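Local coordinates for 5' nucleotidase family protein (Staphylococcus aureus subsp. aureus, PDB 4Q7F) that belongs to the 5'-nucleotidase family, pairing a calcineurin-like metallophosphoesterase domain that holds manganese and magnesium with a C-terminal 5'-nucleotidase domain, at residues N127-D139 with V157-H169. Numbering follows the deposited sequence. Where two conformers were deposited one is given.
Sequences NYPVLCANIYEND and VGVIGLTTQFIPH
A buried backbone-and-amide contact joins residues L131-I135, the end of a loop and the first residue of strand 135-137, to the end of strand 155-163 within the calcineurin-like phosphoesterase domain. N134 makes most of its polar part, its carboxamide lying along the backbone of T163 and bonding to both backbone polar groups of that residue, N-H and C=O. ND2 donates almost straight (175°) to T163 O at 2.7 Å, in the carbonyl plane and on a lone pair, while OD1 accepts T163 N at 3.0 Å; ND2 also donates to H182 O. A chi1 of 69°, which sets CG between backbone N and carbonyl carbon, aims the amide there; L162 CD2 packs against its CG at 3.7 Å. One residue earlier, A133 N donates to G161 O at 2.7 Å, and A133's small methyl fits beside I160 and L162. G161 suits its place because a CB would run into L131 O, which instead receives a CA-H...O contact from G161 CA; L131 CD1 packs on V159 CG1. A water donates to both L131 O and T163 OG1, the latter hydroxyl also bonding L107 O. Beyond, I135 CD1 meets T163 CB and I167 CD1. Asparagine, offering donor and acceptor together, thus satisfies buried backbone groups where the strand ends, which probably helps to hold the loop against a strand end whose T163 side chain lies about 8 Å from the bound magnesium ion.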
loop_
_atom_site.group_PDB
_atom_site.type_symbol
_atom_site.label_atom_id
_atom_site.label_comp_id
_atom_site.label_asym_id
_atom_site.label_seq_id
_atom_site.Cartn_x
_atom_site.Cartn_y
_atom_site.Cartn_z
ATOM N N ASN A 127 11.414 20.228 2.484
ATOM C CA ASN A 127 11.355 21.596 3.047
ATOM C C ASN A 127 10.132 21.872 3.957
ATOM O O ASN A 127 9.757 22.999 4.164
ATOM C CB ASN A 127 11.481 22.642 1.932
ATOM C CG ASN A 127 10.308 22.630 0.970
ATOM O OD1 ASN A 127 9.259 22.083 1.262
ATOM N ND2 ASN A 127 10.488 23.246 -0.192
ATOM N N TYR A 128 9.550 20.814 4.516
ATOM C CA TYR A 128 8.466 20.930 5.471
ATOM C C TYR A 128 8.582 19.733 6.414
ATOM O O TYR A 128 9.178 18.736 6.054
ATOM C CB TYR A 128 7.102 20.932 4.779
ATOM C CG TYR A 128 6.872 19.731 3.892
ATOM C CD1 TYR A 128 6.387 18.532 4.408
ATOM C CD2 TYR A 128 7.158 19.794 2.549
ATOM C CE1 TYR A 128 6.185 17.434 3.599
ATOM C CE2 TYR A 128 6.967 18.707 1.729
ATOM C CZ TYR A 128 6.476 17.531 2.263
ATOM O OH TYR A 128 6.293 16.479 1.430
ATOM N N PRO A 129 8.015 19.837 7.624
ATOM C CA PRO A 129 8.104 18.757 8.591
ATOM C C PRO A 129 7.174 17.592 8.348
ATOM O O PRO A 129 6.072 17.762 7.833
ATOM C CB PRO A 129 7.693 19.424 9.905
ATOM C CG PRO A 129 6.814 20.536 9.496
ATOM C CD PRO A 129 7.441 21.055 8.221
ATOM N N VAL A 130 7.628 16.409 8.738
ATOM C CA VAL A 130 6.806 15.203 8.661
ATOM C C VAL A 130 6.477 14.859 10.111
ATOM O O VAL A 130 7.376 14.677 10.933
ATOM C CB VAL A 130 7.516 14.071 7.908
ATOM C CG1 VAL A 130 6.739 12.759 8.053
ATOM C CG2 VAL A 130 7.651 14.439 6.437
ATOM N N LEU A 131 5.185 14.799 10.428
ATOM C CA LEU A 131 4.757 14.616 11.811
ATOM C C LEU A 131 4.355 13.175 12.089
ATOM O O LEU A 131 3.479 12.644 11.417
ATOM C CB LEU A 131 3.585 15.552 12.114
ATOM C CG LEU A 131 3.881 17.056 11.936
ATOM C CD1 LEU A 131 2.589 17.851 12.084
ATOM C CD2 LEU A 131 4.918 17.546 12.931
ATOM N N CYS A 132 5.023 12.555 13.060
ATOM C CA CYS A 132 4.708 11.165 13.471
ATOM C C CYS A 132 4.926 11.035 14.967
ATOM O O CYS A 132 6.062 10.913 15.428
ATOM C CB CYS A 132 5.570 10.165 12.729
ATOM S SG CYS A 132 5.142 8.462 13.164
ATOM N N ALA A 133 3.837 11.053 15.729
ATOM C CA ALA A 133 3.931 10.983 17.187
ATOM C C ALA A 133 3.977 9.571 17.795
ATOM O O ALA A 133 4.306 9.405 18.984
ATOM C CB ALA A 133 2.774 11.770 17.800
ATOM N N ASN A 134 3.697 8.546 17.001
ATOM C CA ASN A 134 3.639 7.201 17.569
ATOM C C ASN A 134 4.674 6.173 17.097
ATOM O O ASN A 134 4.544 4.974 17.381
ATOM C CB ASN A 134 2.221 6.654 17.409
ATOM C CG ASN A 134 1.866 6.362 15.973
ATOM O OD1 ASN A 134 2.271 7.076 15.072
ATOM N ND2 ASN A 134 1.113 5.293 15.756
ATOM N N ILE A 135 5.702 6.616 16.384
ATOM C CA ILE A 135 6.770 5.715 15.959
ATOM C C ILE A 135 8.027 6.242 16.599
ATOM O O ILE A 135 8.466 7.377 16.312
ATOM C CB ILE A 135 6.958 5.652 14.435
ATOM C CG1 ILE A 135 5.725 5.046 13.777
ATOM C CG2 ILE A 135 8.190 4.825 14.089
ATOM C CD1 ILE A 135 5.827 4.883 12.272
ATOM N N TYR A 136 8.598 5.444 17.491
ATOM C CA TYR A 136 9.809 5.836 18.201
ATOM C C TYR A 136 11.046 5.138 17.683
ATOM O O TYR A 136 11.007 3.950 17.283
ATOM C CB TYR A 136 9.663 5.533 19.696
ATOM C CG TYR A 136 8.904 6.566 20.500
ATOM C CD1 TYR A 136 7.579 6.889 20.214
ATOM C CD2 TYR A 136 9.501 7.181 21.597
ATOM C CE1 TYR A 136 6.889 7.833 20.972
ATOM C CE2 TYR A 136 8.815 8.104 22.367
ATOM C CZ TYR A 136 7.514 8.428 22.054
ATOM O OH TYR A 136 6.853 9.359 22.838
ATOM N N GLU A 137 12.142 5.878 17.687
ATOM C CA GLU A 137 13.441 5.338 17.352
ATOM C C GLU A 137 14.224 5.478 18.662
ATOM O O GLU A 137 14.513 6.593 19.111
ATOM C CB GLU A 137 14.090 6.126 16.240
ATOM C CG GLU A 137 15.444 5.575 15.844
ATOM C CD GLU A 137 16.177 6.470 14.870
ATOM O OE1 GLU A 137 16.012 7.705 14.916
ATOM O OE2 GLU A 137 16.962 5.936 14.084
ATOM N N ASN A 138 14.549 4.349 19.276
ATOM C CA ASN A 138 15.197 4.339 20.573
ATOM C C ASN A 138 14.241 5.000 21.589
ATOM O O ASN A 138 13.086 4.562 21.706
ATOM C CB ASN A 138 16.613 4.948 20.525
ATOM C CG ASN A 138 17.569 4.131 19.663
ATOM O OD1 ASN A 138 17.407 2.915 19.500
ATOM N ND2 ASN A 138 18.580 4.791 19.121
ATOM N N ASP A 139 14.672 6.057 22.266
ATOM C CA ASP A 139 13.831 6.669 23.290
ATOM C C ASP A 139 13.229 8.031 22.913
ATOM O O ASP A 139 12.998 8.873 23.771
ATOM C CB ASP A 139 14.620 6.737 24.613
ATOM C CG ASP A 139 15.053 5.355 25.102
ATOM O OD1 ASP A 139 14.401 4.350 24.743
ATOM O OD2 ASP A 139 16.040 5.271 25.856
ATOM N N VAL A 157 -4.637 26.231 16.171
ATOM C CA VAL A 157 -4.870 24.917 15.603
ATOM C C VAL A 157 -3.737 24.004 16.055
ATOM O O VAL A 157 -2.578 24.399 16.017
ATOM C CB VAL A 157 -4.858 24.942 14.062
ATOM C CG1 VAL A 157 -5.086 23.536 13.520
ATOM C CG2 VAL A 157 -5.905 25.907 13.545
ATOM N N GLY A 158 -4.084 22.784 16.467
ATOM C CA GLY A 158 -3.114 21.789 16.884
ATOM C C GLY A 158 -3.210 20.595 15.951
ATOM O O GLY A 158 -4.305 20.089 15.695
ATOM N N VAL A 159 -2.071 20.162 15.426
ATOM C CA VAL A 159 -2.048 19.053 14.494
ATOM C C VAL A 159 -1.200 17.918 15.032
ATOM O O VAL A 159 -0.078 18.122 15.486
ATOM C CB VAL A 159 -1.478 19.463 13.120
ATOM C CG1 VAL A 159 -1.590 18.306 12.140
ATOM C CG2 VAL A 159 -2.215 20.661 12.574
ATOM N N ILE A 160 -1.747 16.715 15.002
ATOM C CA ILE A 160 -0.991 15.564 15.430
ATOM C C ILE A 160 -0.946 14.546 14.296
ATOM O O ILE A 160 -1.979 14.227 13.708
ATOM C CB ILE A 160 -1.558 14.926 16.720
ATOM C CG1 ILE A 160 -0.687 13.739 17.136
ATOM C CG2 ILE A 160 -3.005 14.477 16.542
ATOM C CD1 ILE A 160 -1.026 13.186 18.516
ATOM N N GLY A 161 0.265 14.070 13.991
ATOM C CA GLY A 161 0.501 13.063 12.960
ATOM C C GLY A 161 0.676 11.679 13.570
ATOM O O GLY A 161 1.420 11.486 14.531
ATOM N N LEU A 162 -0.020 10.711 13.001
ATOM C CA LEU A 162 -0.004 9.341 13.482
ATOM C C LEU A 162 0.062 8.383 12.326
ATOM O O LEU A 162 -0.409 8.692 11.221
ATOM C CB LEU A 162 -1.265 9.066 14.293
ATOM C CG LEU A 162 -1.341 9.835 15.608
ATOM C CD1 LEU A 162 -2.759 9.901 16.171
ATOM C CD2 LEU A 162 -0.359 9.244 16.605
ATOM N N THR A 163 0.632 7.209 12.594
ATOM C CA THR A 163 0.821 6.191 11.575
ATOM C C THR A 163 0.339 4.810 12.055
ATOM O O THR A 163 0.449 4.456 13.233
ATOM C CB THR A 163 2.320 6.104 11.204
ATOM O OG1 THR A 163 2.790 7.378 10.704
ATOM C CG2 THR A 163 2.550 5.046 10.150
ATOM N N THR A 164 -0.227 4.043 11.149
ATOM C CA THR A 164 -0.640 2.649 11.488
ATOM C C THR A 164 0.486 1.901 12.235
ATOM O O THR A 164 1.659 1.880 11.810
ATOM C CB THR A 164 -1.079 1.879 10.234
ATOM O OG1 THR A 164 -1.413 0.507 10.581
ATOM C CG2 THR A 164 0.026 1.891 9.176
ATOM N N GLN A 165 0.124 1.288 13.357
ATOM C CA GLN A 165 1.085 0.559 14.179
ATOM C C GLN A 165 1.471 -0.794 13.584
ATOM O O GLN A 165 2.424 -1.396 14.038
ATOM C CB GLN A 165 0.489 0.294 15.571
ATOM C CG GLN A 165 -0.686 -0.688 15.565
ATOM C CD GLN A 165 -1.400 -0.765 16.899
ATOM O OE1 GLN A 165 -0.772 -0.782 17.941
ATOM N NE2 GLN A 165 -2.725 -0.832 16.866
ATOM N N PHE A 166 0.804 -1.210 12.515
ATOM C CA PHE A 166 0.929 -2.590 12.009
ATOM C C PHE A 166 2.160 -2.876 11.149
ATOM O O PHE A 166 2.308 -3.970 10.651
ATOM C CB PHE A 166 -0.345 -2.915 11.222
ATOM C CG PHE A 166 -0.881 -4.299 11.448
ATOM C CD1 PHE A 166 -1.413 -4.634 12.677
ATOM C CD2 PHE A 166 -0.948 -5.221 10.419
ATOM C CE1 PHE A 166 -1.944 -5.886 12.901
ATOM C CE2 PHE A 166 -1.493 -6.475 10.632
ATOM C CZ PHE A 166 -1.980 -6.810 11.880
ATOM N N ILE A 167 3.039 -1.892 10.994
ATOM C CA ILE A 167 4.252 -2.025 10.179
ATOM C C ILE A 167 5.089 -3.315 10.391
ATOM O O ILE A 167 5.589 -3.868 9.403
ATOM C CB ILE A 167 5.099 -0.735 10.251
ATOM C CG1 ILE A 167 4.322 0.418 9.580
ATOM C CG2 ILE A 167 6.439 -0.942 9.563
ATOM C CD1 ILE A 167 4.876 1.838 9.762
ATOM N N PRO A 168 5.259 -3.798 11.660
ATOM C CA PRO A 168 5.989 -5.050 11.875
ATOM C C PRO A 168 5.417 -6.256 11.146
ATOM O O PRO A 168 6.148 -7.205 10.884
ATOM C CB PRO A 168 5.905 -5.248 13.403
ATOM C CG PRO A 168 5.865 -3.848 13.926
ATOM C CD PRO A 168 4.974 -3.128 12.942
ATOM N N HIS A 169 4.128 -6.220 10.808
ATOM C CA HIS A 169 3.510 -7.329 10.087
ATOM C C HIS A 169 3.789 -7.303 8.589
ATOM O O HIS A 169 3.386 -8.231 7.882
ATOM C CB HIS A 169 2.003 -7.311 10.298
ATOM C CG HIS A 169 1.589 -7.594 11.708
ATOM N ND1 HIS A 169 1.092 -8.814 12.101
ATOM C CD2 HIS A 169 1.596 -6.815 12.816
ATOM C CE1 HIS A 169 0.814 -8.781 13.392
ATOM N NE2 HIS A 169 1.103 -7.577 13.847
HETATM O O HOH W 1 3.156 10.085 10.737
#